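Local coordinates for protein linoleate 11-lipoxygenase (Gaeumannomyces graminis, PDB 5FX8) that oxygenates linoleic and alpha-linolenic acids to 11S- and 13R-hydroperoxy fatty acids, using a catalytic manganese ion, at residues N172-K177 with F395-D400; R211-D216 with N245-L250; V300-F305 with Q324-R329; G367-G372 with V464-H469. One frame throughout, in Å; residues are numbered along the deposited sequence.

Contact 1: N172-K177 with F395-D400; sequences NPYVLK and FPFYED
The first turn of helix 396-420 meets the loop between helix 161-166 and strand 177-178 here, with P173 and Y174 of the loop against F397 of the helix. The main contact is a CH-pi interaction. CG of P173 sits over the centre of one face of the F397 ring, 3.5 Å from its centroid and 14° off the ring normal. F397 has CG anti to its backbone N (chi1 163°), which carries the ring off the helix, with one face against the proline. Y174 approaches the far end of the same ring. Its OH atom lies 3.4 Å from F397 CZ. The two ring planes are 69° apart and their centroids 5.3 Å apart, an oblique pairing. CB of P173 also reaches the edge of the F395 ring, 4.2 Å from CE1.

This is the helical lipoxygenase fold close to its metal centre. The side chain of Y174 is about 8 Å from those of H290 and H478, both ligands of the catalytic manganese. Its ring also packs edge-to-face with F293, and it touches A477 and M481 of helix 460-481.

The loop contains an Asx turn: OD1 of N172 accepts from the backbone N of Y174 at 3.2 Å. Carbonyl oxygens of P173 and L176 both bond to NH1 of R381. On the helix side F395 is the N-cap residue. Its backbone N donates to OE2 of E399 at 3.1 Å, from above the carboxylate plane, while its carbonyl O accepts from the backbone N of E399.

Contact 2: R211-D216 with N245-L250; sequences RLFLVD and NQFLPL
Strands 212-216 and 246-253 do not pair directly, since strand 235-241 runs between them in the antiparallel sheet; between residues 211-216 and 245-250 the closest CA atoms, those of L212 and L250, are 9.1 Å apart. F213 and F247 make the main contact between the two strands. They form a T-shaped pair in which F247 points its edge at the face of F213. The planes are 75° apart and the centroids 5.2 Å apart. CE1 of F247 does the touching, 3.6 Å from CD1 of F213 and close to CG and CB as well. The F247 side chain is extended (chi1 -178°), bringing that corner of the ring over F213.

The second contact is between two methyls. CD2 of L212 lies 4.0 Å from CD1 of L250. Both leucines also touch L206 of helix 203-208. The backbone of F213 is hydrogen-bonded to F238 in the middle strand. A G1 beta bulge at N245 and Q246, facing D241, lies where the middle strand turns into strand 246-253.

All four touching side chains are buried and apolar. The direct contact between the two segments therefore rests on dispersion and a ring edge.

Contact 3: V300-F305 with Q324-R329; sequences VHEAAF and QAYAIR
OH of Y326 and ND1 of H301 share a clearly bent hydrogen bond (140°) of 2.7 Å, and either could be the donor. The phenol oxygen lies at the edge of the imidazole, near its plane. The two ring planes are turned 63° against each other. At chi1 176° the imidazole of H301 extends from the helix toward the tyrosine. The other ring nitrogen, NE2, is hydrogen-bonded to OD1 of N319. With partners at both nitrogens, the imidazole is probably fixed in its rotation.

Helix 268-305 carries the manganese ligands H290 and H294, and this contact is made by its last turns. In the lipoxygenase fold this long helix runs through the core. The side chain of R329 lies about 6 Å from that of H294 and about 10 Å from the manganese ion. The segment 324-329 includes the first residues assigned to helix 328-336.

E302, the next residue after H301 on the helix, also meets the phenol oxygen, but through carbon: its CG is 3.5 Å from OH of Y326. The glutamate chain runs on extended beyond CG, and the plane of its carboxylate stands at 69° to that of the tyrosine ring. Its OE2 comes within 4.5 Å of NH2 of R329, too far for a salt bridge. Opposite charges at this distance may still attract weakly. R329 has its salt bridge with E298, one turn earlier on the same long helix, through NE. P84 of strand 83-85 touches both E302 and Y326.

Contact 4: G367-G372 with V464-H469; sequences GGFQAG and VDVLTH
V466 meets F369 first as helix 460-481 runs past the loop: its CG2 methyl is 4.0 Å from CE2 of the ring. The two side chains cross at about a right angle. Three residues on, H469 carries most of the contact on the helix side. Its imidazole points its edge at the face of F369 in a T-shaped pair, with planes 89° apart and centroids 4.9 Å apart. CD2 of H469 is the atom that touches, 3.6 Å from CE1 of F369, over the face but offset toward the rim. With chi1 at -171° the imidazole is carried away from the helix and into the bend of the loop. There it lies beside the carbonyl of G372. A water in the imidazole plane is hydrogen-bonded to NE2 of H469 at 3.0 Å and donates to the carbonyl O of G368 at 3.3 Å. It thus bridges histidine and loop.

Each ring has a further aromatic neighbour, Y373 for H469 and F452 for F369, in edge-to-face pairs. The contact joins the loop before helix 374-380 to a core helix of the lipoxygenase fold, the one that further along supplies the manganese ligands H478 and N482.

Overall arrangement
All four contacts are made mainly by buried residues. Contact 2 lies farthest from the centre of the chain, in the small sheet and away from the metal; the other three involve the helical body. Contacts 1 and 2 touch: K177 probably bonds to L214 through the backbone, and L176 packs on F247. Contacts 3 and 4 touch through V300 and F369. Contacts 2 and 3 lie on opposite sides of the chain's centre. Helix 460-481 forms part of contact 4, and its later turns pack on contact 1. Chemistry differs too. Contacts 1 and 2 are apolar and aromatic, contact 3 turns on a histidine-tyrosine bond, and contact 4 combines rings with a bridging water.

Contact 1: N172-K177 with F395-D400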
loop_
_atom_site.group_PDB
_atom_site.type_symbol
_atom_site.label_atom_id
_atom_site.label_comp_id
_atom_site.label_asym_id
_atom_site.label_seq_id
_atom_site.Cartn_x
_atom_site.Cartn_y
_atom_site.Cartn_z
ATOM N N ASN A 172 6.112 6.106 12.523
ATOM C CA ASN A 172 5.505 5.058 13.337
ATOM C C ASN A 172 5.102 5.704 14.641
ATOM O O ASN A 172 5.878 5.726 15.598
ATOM C CB ASN A 172 6.436 3.883 13.609
ATOM C CG ASN A 172 5.824 2.887 14.603
ATOM O OD1 ASN A 172 4.646 3.008 14.971
ATOM N ND2 ASN A 172 6.610 1.897 15.027
ATOM N N PRO A 173 3.881 6.208 14.724
ATOM C CA PRO A 173 3.434 6.936 15.915
ATOM C C PRO A 173 2.649 6.096 16.905
ATOM O O PRO A 173 2.070 6.643 17.844
ATOM C CB PRO A 173 2.524 7.998 15.296
ATOM C CG PRO A 173 1.898 7.247 14.157
ATOM C CD PRO A 173 2.993 6.420 13.575
ATOM N N TYR A 174 2.591 4.801 16.695
ATOM C CA TYR A 174 1.707 3.949 17.443
ATOM C C TYR A 174 2.384 3.255 18.610
ATOM O O TYR A 174 1.739 2.436 19.260
ATOM C CB TYR A 174 1.100 2.936 16.500
ATOM C CG TYR A 174 0.065 3.531 15.620
ATOM C CD1 TYR A 174 -1.129 3.980 16.151
ATOM C CD2 TYR A 174 0.258 3.646 14.267
ATOM C CE1 TYR A 174 -2.055 4.494 15.387
ATOM C CE2 TYR A 174 -0.695 4.168 13.487
ATOM C CZ TYR A 174 -1.844 4.580 14.068
ATOM O OH TYR A 174 -2.822 5.112 13.320
ATOM N N VAL A 175 3.650 3.564 18.911
ATOM C CA VAL A 175 4.366 2.817 19.938
ATOM C C VAL A 175 4.741 3.752 21.083
ATOM O O VAL A 175 4.698 3.358 22.247
ATOM C CB VAL A 175 5.591 2.046 19.363
ATOM C CG1 VAL A 175 6.663 2.916 18.823
ATOM C CG2 VAL A 175 6.207 1.160 20.399
ATOM N N LEU A 176 5.017 5.009 20.782
ATOM C CA LEU A 176 5.508 5.926 21.803
ATOM C C LEU A 176 4.477 6.165 22.908
ATOM O O LEU A 176 3.272 6.200 22.668
ATOM C CB LEU A 176 5.891 7.248 21.149
ATOM C CG LEU A 176 6.502 8.294 22.067
ATOM C CD1 LEU A 176 7.965 7.932 22.345
ATOM C CD2 LEU A 176 6.325 9.684 21.486
ATOM N N LYS A 177 4.955 6.360 24.127
ATOM C CA LYS A 177 4.051 6.538 25.248
ATOM C C LYS A 177 4.758 7.370 26.302
ATOM O O LYS A 177 5.930 7.136 26.582
ATOM C CB LYS A 177 3.619 5.178 25.792
ATOM C CG LYS A 177 3.511 5.122 27.269
ATOM C CD LYS A 177 4.076 3.809 27.810
ATOM C CE LYS A 177 4.293 3.855 29.326
ATOM N NZ LYS A 177 4.879 2.570 29.801
ATOM N N PHE A 395 3.428 17.215 16.499
ATOM C CA PHE A 395 2.971 15.831 16.389
ATOM C C PHE A 395 2.391 15.693 14.989
ATOM O O PHE A 395 1.173 15.759 14.789
ATOM C CB PHE A 395 1.958 15.509 17.487
ATOM C CG PHE A 395 1.695 14.045 17.688
ATOM C CD1 PHE A 395 2.123 13.101 16.776
ATOM C CD2 PHE A 395 0.982 13.622 18.787
ATOM C CE1 PHE A 395 1.856 11.799 16.961
ATOM C CE2 PHE A 395 0.720 12.303 18.980
ATOM C CZ PHE A 395 1.148 11.391 18.074
ATOM N N PRO A 396 3.250 15.541 13.979
ATOM C CA PRO A 396 2.761 15.612 12.596
ATOM C C PRO A 396 1.748 14.544 12.255
ATOM O O PRO A 396 0.796 14.824 11.519
ATOM C CB PRO A 396 4.048 15.474 11.779
ATOM C CG PRO A 396 5.064 15.956 12.638
ATOM C CD PRO A 396 4.715 15.554 14.022
ATOM N N PHE A 397 1.896 13.340 12.792
ATOM C CA PHE A 397 0.872 12.336 12.556
ATOM C C PHE A 397 -0.472 12.784 13.102
ATOM O O PHE A 397 -1.485 12.641 12.436
ATOM C CB PHE A 397 1.280 11.008 13.165
ATOM C CG PHE A 397 0.158 10.067 13.329
ATOM C CD1 PHE A 397 -0.266 9.286 12.277
ATOM C CD2 PHE A 397 -0.484 9.955 14.531
ATOM C CE1 PHE A 397 -1.286 8.426 12.435
ATOM C CE2 PHE A 397 -1.511 9.096 14.680
ATOM C CZ PHE A 397 -1.910 8.332 13.634
ATOM N N TYR A 398 -0.499 13.319 14.313
ATOM C CA TYR A 398 -1.751 13.764 14.898
ATOM C C TYR A 398 -2.373 14.891 14.082
ATOM O O TYR A 398 -3.591 14.947 13.928
ATOM C CB TYR A 398 -1.496 14.191 16.337
ATOM C CG TYR A 398 -2.691 14.612 17.115
ATOM C CD1 TYR A 398 -3.935 14.071 16.861
ATOM C CD2 TYR A 398 -2.579 15.561 18.109
ATOM C CE1 TYR A 398 -5.004 14.448 17.566
ATOM C CE2 TYR A 398 -3.650 15.947 18.815
ATOM C CZ TYR A 398 -4.860 15.391 18.544
ATOM O OH TYR A 398 -5.959 15.779 19.248
ATOM N N GLU A 399 -1.569 15.793 13.536
ATOM C CA GLU A 399 -2.153 16.929 12.837
ATOM C C GLU A 399 -2.710 16.510 11.484
ATOM O O GLU A 399 -3.853 16.833 11.138
ATOM C CB GLU A 399 -1.106 18.038 12.693
ATOM C CG GLU A 399 -0.599 18.611 14.025
ATOM C CD GLU A 399 0.903 18.979 14.037
ATOM O OE1 GLU A 399 1.536 19.118 12.963
ATOM O OE2 GLU A 399 1.457 19.155 15.147
ATOM N N ASP A 400 -1.914 15.771 10.713
ATOM C CA ASP A 400 -2.416 15.214 9.462
ATOM C C ASP A 400 -3.613 14.298 9.689
ATOM O O ASP A 400 -4.602 14.375 8.953
ATOM C CB ASP A 400 -1.286 14.492 8.738
ATOM C CG ASP A 400 -0.376 15.454 8.034
ATOM O OD1 ASP A 400 -0.763 16.626 8.009
ATOM O OD2 ASP A 400 0.692 15.087 7.498
#

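Contact 2: R211-D216 with N245-L250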
loop_
_atom_site.group_PDB
_atom_site.type_symbol
_atom_site.label_atom_id
_atom_site.label_comp_id
_atom_site.label_asym_id
_atom_site.label_seq_id
_atom_site.Cartn_x
_atom_site.Cartn_y
_atom_site.Cartn_z
ATOM N N ARG A 211 8.064 14.849 31.250
ATOM C CA ARG A 211 8.805 15.124 30.027
ATOM C C ARG A 211 9.554 13.906 29.483
ATOM O O ARG A 211 10.293 14.055 28.520
ATOM C CB ARG A 211 9.790 16.270 30.254
ATOM C CG ARG A 211 9.179 17.460 30.925
ATOM C CD ARG A 211 10.125 18.618 31.088
ATOM N NE ARG A 211 10.164 19.490 29.924
ATOM C CZ ARG A 211 9.560 20.670 29.824
ATOM N NH1 ARG A 211 8.845 21.152 30.814
ATOM N NH2 ARG A 211 9.677 21.377 28.723
ATOM N N LEU A 212 9.379 12.715 30.062
ATOM C CA LEU A 212 10.020 11.491 29.588
ATOM C C LEU A 212 9.026 10.602 28.849
ATOM O O LEU A 212 7.914 10.380 29.325
ATOM C CB LEU A 212 10.635 10.694 30.737
ATOM C CG LEU A 212 12.006 11.056 31.293
ATOM C CD1 LEU A 212 12.459 9.929 32.141
ATOM C CD2 LEU A 212 13.023 11.325 30.228
ATOM N N PHE A 213 9.458 10.064 27.714
ATOM C CA PHE A 213 8.661 9.224 26.839
ATOM C C PHE A 213 9.454 7.966 26.518
ATOM O O PHE A 213 10.679 7.989 26.473
ATOM C CB PHE A 213 8.307 9.933 25.539
ATOM C CG PHE A 213 7.572 11.206 25.715
ATOM C CD1 PHE A 213 8.239 12.377 26.046
ATOM C CD2 PHE A 213 6.209 11.256 25.517
ATOM C CE1 PHE A 213 7.550 13.548 26.195
ATOM C CE2 PHE A 213 5.531 12.431 25.665
ATOM C CZ PHE A 213 6.209 13.574 26.009
ATOM N N LEU A 214 8.751 6.873 26.267
ATOM C CA LEU A 214 9.380 5.567 26.139
ATOM C C LEU A 214 8.873 4.852 24.907
ATOM O O LEU A 214 7.679 4.867 24.634
ATOM C CB LEU A 214 9.090 4.697 27.354
ATOM C CG LEU A 214 9.515 3.229 27.274
ATOM C CD1 LEU A 214 10.999 3.102 27.092
ATOM C CD2 LEU A 214 9.121 2.541 28.525
ATOM N N VAL A 215 9.775 4.208 24.178
ATOM C CA VAL A 215 9.426 3.185 23.205
ATOM C C VAL A 215 10.001 1.869 23.695
ATOM O O VAL A 215 11.212 1.753 23.891
ATOM C CB VAL A 215 9.964 3.514 21.815
ATOM C CG1 VAL A 215 9.657 2.374 20.851
ATOM C CG2 VAL A 215 9.370 4.788 21.346
ATOM N N ASP A 216 9.151 0.873 23.867
ATOM C CA ASP A 216 9.548 -0.396 24.472
ATOM C C ASP A 216 9.439 -1.507 23.436
ATOM O O ASP A 216 8.371 -2.091 23.272
ATOM C CB ASP A 216 8.682 -0.704 25.698
ATOM C CG ASP A 216 9.287 -1.770 26.599
ATOM O OD1 ASP A 216 10.099 -2.555 26.123
ATOM O OD2 ASP A 216 8.968 -1.834 27.794
ATOM N N ASN A 245 12.683 23.330 23.238
ATOM C CA ASN A 245 11.318 22.955 22.885
ATOM C C ASN A 245 11.315 21.921 21.758
ATOM O O ASN A 245 10.702 22.093 20.703
ATOM C CB ASN A 245 10.507 24.189 22.506
ATOM C CG ASN A 245 9.032 23.971 22.631
ATOM O OD1 ASN A 245 8.572 23.105 23.389
ATOM N ND2 ASN A 245 8.265 24.777 21.907
ATOM N N GLN A 246 12.029 20.836 21.993
ATOM C CA GLN A 246 12.139 19.800 20.991
ATOM C C GLN A 246 12.085 18.423 21.635
ATOM O O GLN A 246 12.635 18.212 22.716
ATOM C CB GLN A 246 13.416 19.973 20.196
ATOM C CG GLN A 246 13.344 21.068 19.166
ATOM C CD GLN A 246 14.584 21.071 18.333
ATOM O OE1 GLN A 246 15.647 20.702 18.822
ATOM N NE2 GLN A 246 14.462 21.467 17.066
ATOM N N PHE A 247 11.384 17.509 20.967
ATOM C CA PHE A 247 11.319 16.103 21.347
ATOM C C PHE A 247 12.595 15.410 20.868
ATOM O O PHE A 247 12.908 15.437 19.676
ATOM C CB PHE A 247 10.065 15.489 20.730
ATOM C CG PHE A 247 9.844 14.074 21.076
ATOM C CD1 PHE A 247 9.308 13.724 22.279
ATOM C CD2 PHE A 247 10.157 13.080 20.187
ATOM C CE1 PHE A 247 9.113 12.423 22.592
ATOM C CE2 PHE A 247 9.949 11.788 20.516
ATOM C CZ PHE A 247 9.427 11.470 21.721
ATOM N N LEU A 248 13.339 14.798 21.775
ATOM C CA LEU A 248 14.705 14.400 21.470
ATOM C C LEU A 248 15.040 13.011 22.001
ATOM O O LEU A 248 14.410 12.518 22.940
ATOM C CB LEU A 248 15.697 15.427 22.049
ATOM C CG LEU A 248 15.868 16.774 21.364
ATOM C CD1 LEU A 248 16.878 17.549 22.132
ATOM C CD2 LEU A 248 16.358 16.608 19.972
ATOM N N PRO A 249 16.042 12.360 21.424
ATOM C CA PRO A 249 16.504 11.086 21.973
ATOM C C PRO A 249 17.346 11.281 23.217
ATOM O O PRO A 249 18.125 12.228 23.334
ATOM C CB PRO A 249 17.349 10.502 20.834
ATOM C CG PRO A 249 17.874 11.651 20.130
ATOM C CD PRO A 249 16.805 12.732 20.217
ATOM N N LEU A 250 17.175 10.360 24.160
ATOM C CA LEU A 250 17.969 10.374 25.380
ATOM C C LEU A 250 18.866 9.144 25.472
ATOM O O LEU A 250 20.085 9.287 25.456
ATOM C CB LEU A 250 17.049 10.502 26.604
ATOM C CG LEU A 250 17.705 11.064 27.866
ATOM C CD1 LEU A 250 16.704 11.677 28.825
ATOM C CD2 LEU A 250 18.477 10.010 28.581
#

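Contact 3: V300-F305 with Q324-R329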
loop_
_atom_site.group_PDB
_atom_site.type_symbol
_atom_site.label_atom_id
_atom_site.label_comp_id
_atom_site.label_asym_id
_atom_site.label_seq_id
_atom_site.Cartn_x
_atom_site.Cartn_y
_atom_site.Cartn_z
ATOM N N VAL A 300 -15.078 -6.839 11.781
ATOM C CA VAL A 300 -16.239 -5.939 11.812
ATOM C C VAL A 300 -17.060 -6.080 10.542
ATOM O O VAL A 300 -18.292 -6.105 10.574
ATOM C CB VAL A 300 -15.791 -4.477 12.028
ATOM C CG1 VAL A 300 -16.992 -3.514 11.869
ATOM C CG2 VAL A 300 -15.122 -4.328 13.379
ATOM N N HIS A 301 -16.395 -6.174 9.408
ATOM C CA HIS A 301 -17.115 -6.413 8.179
ATOM C C HIS A 301 -17.737 -7.808 8.137
ATOM O O HIS A 301 -18.772 -7.980 7.506
ATOM C CB HIS A 301 -16.183 -6.190 7.005
ATOM C CG HIS A 301 -16.793 -6.504 5.685
ATOM N ND1 HIS A 301 -16.894 -7.789 5.197
ATOM C CD2 HIS A 301 -17.323 -5.703 4.739
ATOM C CE1 HIS A 301 -17.462 -7.767 4.008
ATOM N NE2 HIS A 301 -17.744 -6.513 3.713
ATOM N N GLU A 302 -17.141 -8.816 8.767
ATOM C CA GLU A 302 -17.758 -10.140 8.776
ATOM C C GLU A 302 -19.077 -10.104 9.518
ATOM O O GLU A 302 -20.111 -10.616 9.047
ATOM C CB GLU A 302 -16.836 -11.160 9.448
ATOM C CG GLU A 302 -15.680 -11.567 8.630
ATOM C CD GLU A 302 -14.705 -12.453 9.354
ATOM O OE1 GLU A 302 -15.053 -13.562 9.809
ATOM O OE2 GLU A 302 -13.556 -12.033 9.452
ATOM N N ALA A 303 -19.036 -9.529 10.717
ATOM C CA ALA A 303 -20.236 -9.425 11.513
ATOM C C ALA A 303 -21.310 -8.647 10.755
ATOM O O ALA A 303 -22.479 -9.052 10.744
ATOM C CB ALA A 303 -19.877 -8.805 12.862
ATOM N N ALA A 304 -20.921 -7.576 10.040
ATOM C CA ALA A 304 -21.901 -6.826 9.254
ATOM C C ALA A 304 -22.470 -7.661 8.114
ATOM O O ALA A 304 -23.682 -7.654 7.883
ATOM C CB ALA A 304 -21.297 -5.533 8.706
ATOM N N PHE A 305 -21.619 -8.358 7.370
ATOM C CA PHE A 305 -22.110 -9.127 6.228
ATOM C C PHE A 305 -23.096 -10.204 6.660
ATOM O O PHE A 305 -24.051 -10.493 5.945
ATOM C CB PHE A 305 -20.929 -9.740 5.481
ATOM C CG PHE A 305 -21.258 -10.268 4.124
ATOM C CD1 PHE A 305 -21.457 -9.418 3.061
ATOM C CD2 PHE A 305 -21.311 -11.633 3.898
ATOM C CE1 PHE A 305 -21.730 -9.918 1.821
ATOM C CE2 PHE A 305 -21.574 -12.139 2.658
ATOM C CZ PHE A 305 -21.781 -11.299 1.621
ATOM N N GLN A 324 -11.155 -5.715 -1.667
ATOM C CA GLN A 324 -10.059 -6.667 -1.745
ATOM C C GLN A 324 -9.519 -7.102 -0.395
ATOM O O GLN A 324 -8.483 -7.755 -0.357
ATOM C CB GLN A 324 -8.907 -6.120 -2.593
ATOM C CG GLN A 324 -9.259 -5.899 -4.023
ATOM C CD GLN A 324 -8.049 -5.616 -4.868
ATOM O OE1 GLN A 324 -6.946 -5.953 -4.498
ATOM N NE2 GLN A 324 -8.252 -5.003 -6.010
ATOM N N ALA A 325 -10.168 -6.764 0.721
ATOM C CA ALA A 325 -9.486 -6.924 2.007
ATOM C C ALA A 325 -9.222 -8.384 2.327
ATOM O O ALA A 325 -8.258 -8.691 3.019
ATOM C CB ALA A 325 -10.273 -6.289 3.150
ATOM N N TYR A 326 -10.047 -9.289 1.828
ATOM C CA TYR A 326 -9.944 -10.683 2.208
ATOM C C TYR A 326 -8.840 -11.419 1.477
ATOM O O TYR A 326 -8.683 -12.630 1.661
ATOM C CB TYR A 326 -11.270 -11.358 1.985
ATOM C CG TYR A 326 -12.289 -10.907 2.974
ATOM C CD1 TYR A 326 -12.101 -11.139 4.317
ATOM C CD2 TYR A 326 -13.437 -10.270 2.569
ATOM C CE1 TYR A 326 -13.021 -10.765 5.217
ATOM C CE2 TYR A 326 -14.364 -9.880 3.465
ATOM C CZ TYR A 326 -14.151 -10.134 4.796
ATOM O OH TYR A 326 -15.076 -9.775 5.730
ATOM N N ALA A 327 -8.084 -10.704 0.664
ATOM C CA ALA A 327 -6.915 -11.246 0.025
ATOM C C ALA A 327 -5.680 -11.205 0.908
ATOM O O ALA A 327 -4.795 -12.035 0.726
ATOM C CB ALA A 327 -6.650 -10.492 -1.273
ATOM N N ILE A 328 -5.613 -10.310 1.890
ATOM C CA ILE A 328 -4.332 -10.041 2.538
ATOM C C ILE A 328 -3.878 -11.232 3.378
ATOM O O ILE A 328 -2.696 -11.580 3.372
ATOM C CB ILE A 328 -4.390 -8.739 3.362
ATOM C CG1 ILE A 328 -4.821 -7.566 2.482
ATOM C CG2 ILE A 328 -3.027 -8.409 3.948
ATOM C CD1 ILE A 328 -3.958 -7.335 1.298
ATOM N N ARG A 329 -4.784 -11.881 4.104
ATOM C CA ARG A 329 -4.356 -13.053 4.867
ATOM C C ARG A 329 -3.952 -14.235 3.971
ATOM O O ARG A 329 -2.872 -14.809 4.191
ATOM C CB ARG A 329 -5.429 -13.417 5.896
ATOM C CG ARG A 329 -5.534 -12.380 6.995
ATOM C CD ARG A 329 -6.068 -12.941 8.311
ATOM N NE ARG A 329 -7.336 -12.333 8.731
ATOM C CZ ARG A 329 -7.991 -12.636 9.843
ATOM N NH1 ARG A 329 -7.514 -13.537 10.673
ATOM N NH2 ARG A 329 -9.122 -12.034 10.120
#

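Contact 4: G367-G372 with V464-H469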
loop_
_atom_site.group_PDB
_atom_site.type_symbol
_atom_site.label_atom_id
_atom_site.label_comp_id
_atom_site.label_asym_id
_atom_site.label_seq_id
_atom_site.Cartn_x
_atom_site.Cartn_y
_atom_site.Cartn_z
ATOM N N GLY A 367 -5.624 -4.469 20.377
ATOM C CA GLY A 367 -6.541 -4.584 19.275
ATOM C C GLY A 367 -7.985 -4.311 19.598
ATOM O O GLY A 367 -8.856 -4.737 18.849
ATOM N N GLY A 368 -8.278 -3.591 20.673
ATOM C CA GLY A 368 -9.645 -3.152 20.898
ATOM C C GLY A 368 -10.102 -2.159 19.840
ATOM O O GLY A 368 -9.336 -1.328 19.365
ATOM N N PHE A 369 -11.374 -2.232 19.477
ATOM C CA PHE A 369 -11.869 -1.346 18.424
ATOM C C PHE A 369 -11.974 0.100 18.916
ATOM O O PHE A 369 -11.304 0.989 18.395
ATOM C CB PHE A 369 -13.199 -1.872 17.891
ATOM C CG PHE A 369 -13.727 -1.127 16.715
ATOM C CD1 PHE A 369 -13.315 -1.438 15.432
ATOM C CD2 PHE A 369 -14.676 -0.127 16.883
ATOM C CE1 PHE A 369 -13.839 -0.753 14.340
ATOM C CE2 PHE A 369 -15.174 0.555 15.818
ATOM C CZ PHE A 369 -14.761 0.242 14.536
ATOM N N GLN A 370 -12.783 0.358 19.940
ATOM C CA GLN A 370 -12.878 1.731 20.433
ATOM C C GLN A 370 -11.558 2.216 21.029
ATOM O O GLN A 370 -11.233 3.404 20.933
ATOM C CB GLN A 370 -14.023 1.843 21.430
ATOM C CG GLN A 370 -15.391 1.739 20.743
ATOM C CD GLN A 370 -16.547 1.630 21.707
ATOM O OE1 GLN A 370 -16.566 0.785 22.583
ATOM N NE2 GLN A 370 -17.505 2.513 21.559
ATOM N N ALA A 371 -10.779 1.292 21.603
ATOM C CA ALA A 371 -9.427 1.554 22.096
ATOM C C ALA A 371 -8.543 2.192 21.041
ATOM O O ALA A 371 -7.598 2.922 21.375
ATOM C CB ALA A 371 -8.798 0.248 22.559
ATOM N N GLY A 372 -8.815 1.912 19.777
ATOM C CA GLY A 372 -8.027 2.423 18.695
ATOM C C GLY A 372 -8.492 3.717 18.097
ATOM O O GLY A 372 -7.843 4.194 17.171
ATOM N N VAL A 464 -21.606 6.852 13.629
ATOM C CA VAL A 464 -20.663 7.705 12.914
ATOM C C VAL A 464 -19.236 7.424 13.370
ATOM O O VAL A 464 -18.297 7.469 12.568
ATOM C CB VAL A 464 -21.047 9.191 13.087
ATOM C CG1 VAL A 464 -19.984 10.102 12.573
ATOM C CG2 VAL A 464 -22.306 9.484 12.361
ATOM N N ASP A 465 -19.046 7.130 14.660
ATOM C CA ASP A 465 -17.721 6.755 15.145
ATOM C C ASP A 465 -17.229 5.479 14.492
ATOM O O ASP A 465 -16.086 5.401 14.051
ATOM C CB ASP A 465 -17.735 6.559 16.645
ATOM C CG ASP A 465 -17.822 7.845 17.399
ATOM O OD1 ASP A 465 -17.643 8.930 16.789
ATOM O OD2 ASP A 465 -18.078 7.745 18.619
ATOM N N VAL A 466 -18.083 4.468 14.442
ATOM C CA VAL A 466 -17.722 3.197 13.829
ATOM C C VAL A 466 -17.314 3.386 12.372
ATOM O O VAL A 466 -16.228 2.964 11.953
ATOM C CB VAL A 466 -18.886 2.204 13.982
ATOM C CG1 VAL A 466 -18.702 0.991 13.094
ATOM C CG2 VAL A 466 -18.984 1.790 15.401
ATOM N N LEU A 467 -18.167 4.039 11.584
ATOM C CA LEU A 467 -17.888 4.217 10.164
ATOM C C LEU A 467 -16.673 5.113 9.924
ATOM O O LEU A 467 -15.882 4.867 9.002
ATOM C CB LEU A 467 -19.124 4.768 9.466
ATOM C CG LEU A 467 -20.406 3.960 9.649
ATOM C CD1 LEU A 467 -21.561 4.523 8.857
ATOM C CD2 LEU A 467 -20.174 2.504 9.269
ATOM N N THR A 468 -16.492 6.138 10.753
ATOM C CA THR A 468 -15.298 6.964 10.653
ATOM C C THR A 468 -14.040 6.165 10.953
ATOM O O THR A 468 -13.036 6.280 10.246
ATOM C CB THR A 468 -15.416 8.144 11.597
ATOM O OG1 THR A 468 -16.666 8.764 11.366
ATOM C CG2 THR A 468 -14.357 9.140 11.314
ATOM N N HIS A 469 -14.077 5.352 11.990
ATOM C CA HIS A 469 -12.896 4.602 12.352
ATOM C C HIS A 469 -12.561 3.556 11.296
ATOM O O HIS A 469 -11.384 3.299 11.029
ATOM C CB HIS A 469 -13.107 3.977 13.719
ATOM C CG HIS A 469 -11.877 3.373 14.281
ATOM N ND1 HIS A 469 -10.731 4.096 14.499
ATOM C CD2 HIS A 469 -11.598 2.103 14.639
ATOM C CE1 HIS A 469 -9.799 3.298 14.980
ATOM N NE2 HIS A 469 -10.301 2.083 15.075
HETATM O O HOH W 1 -8.693 -0.089 16.400
#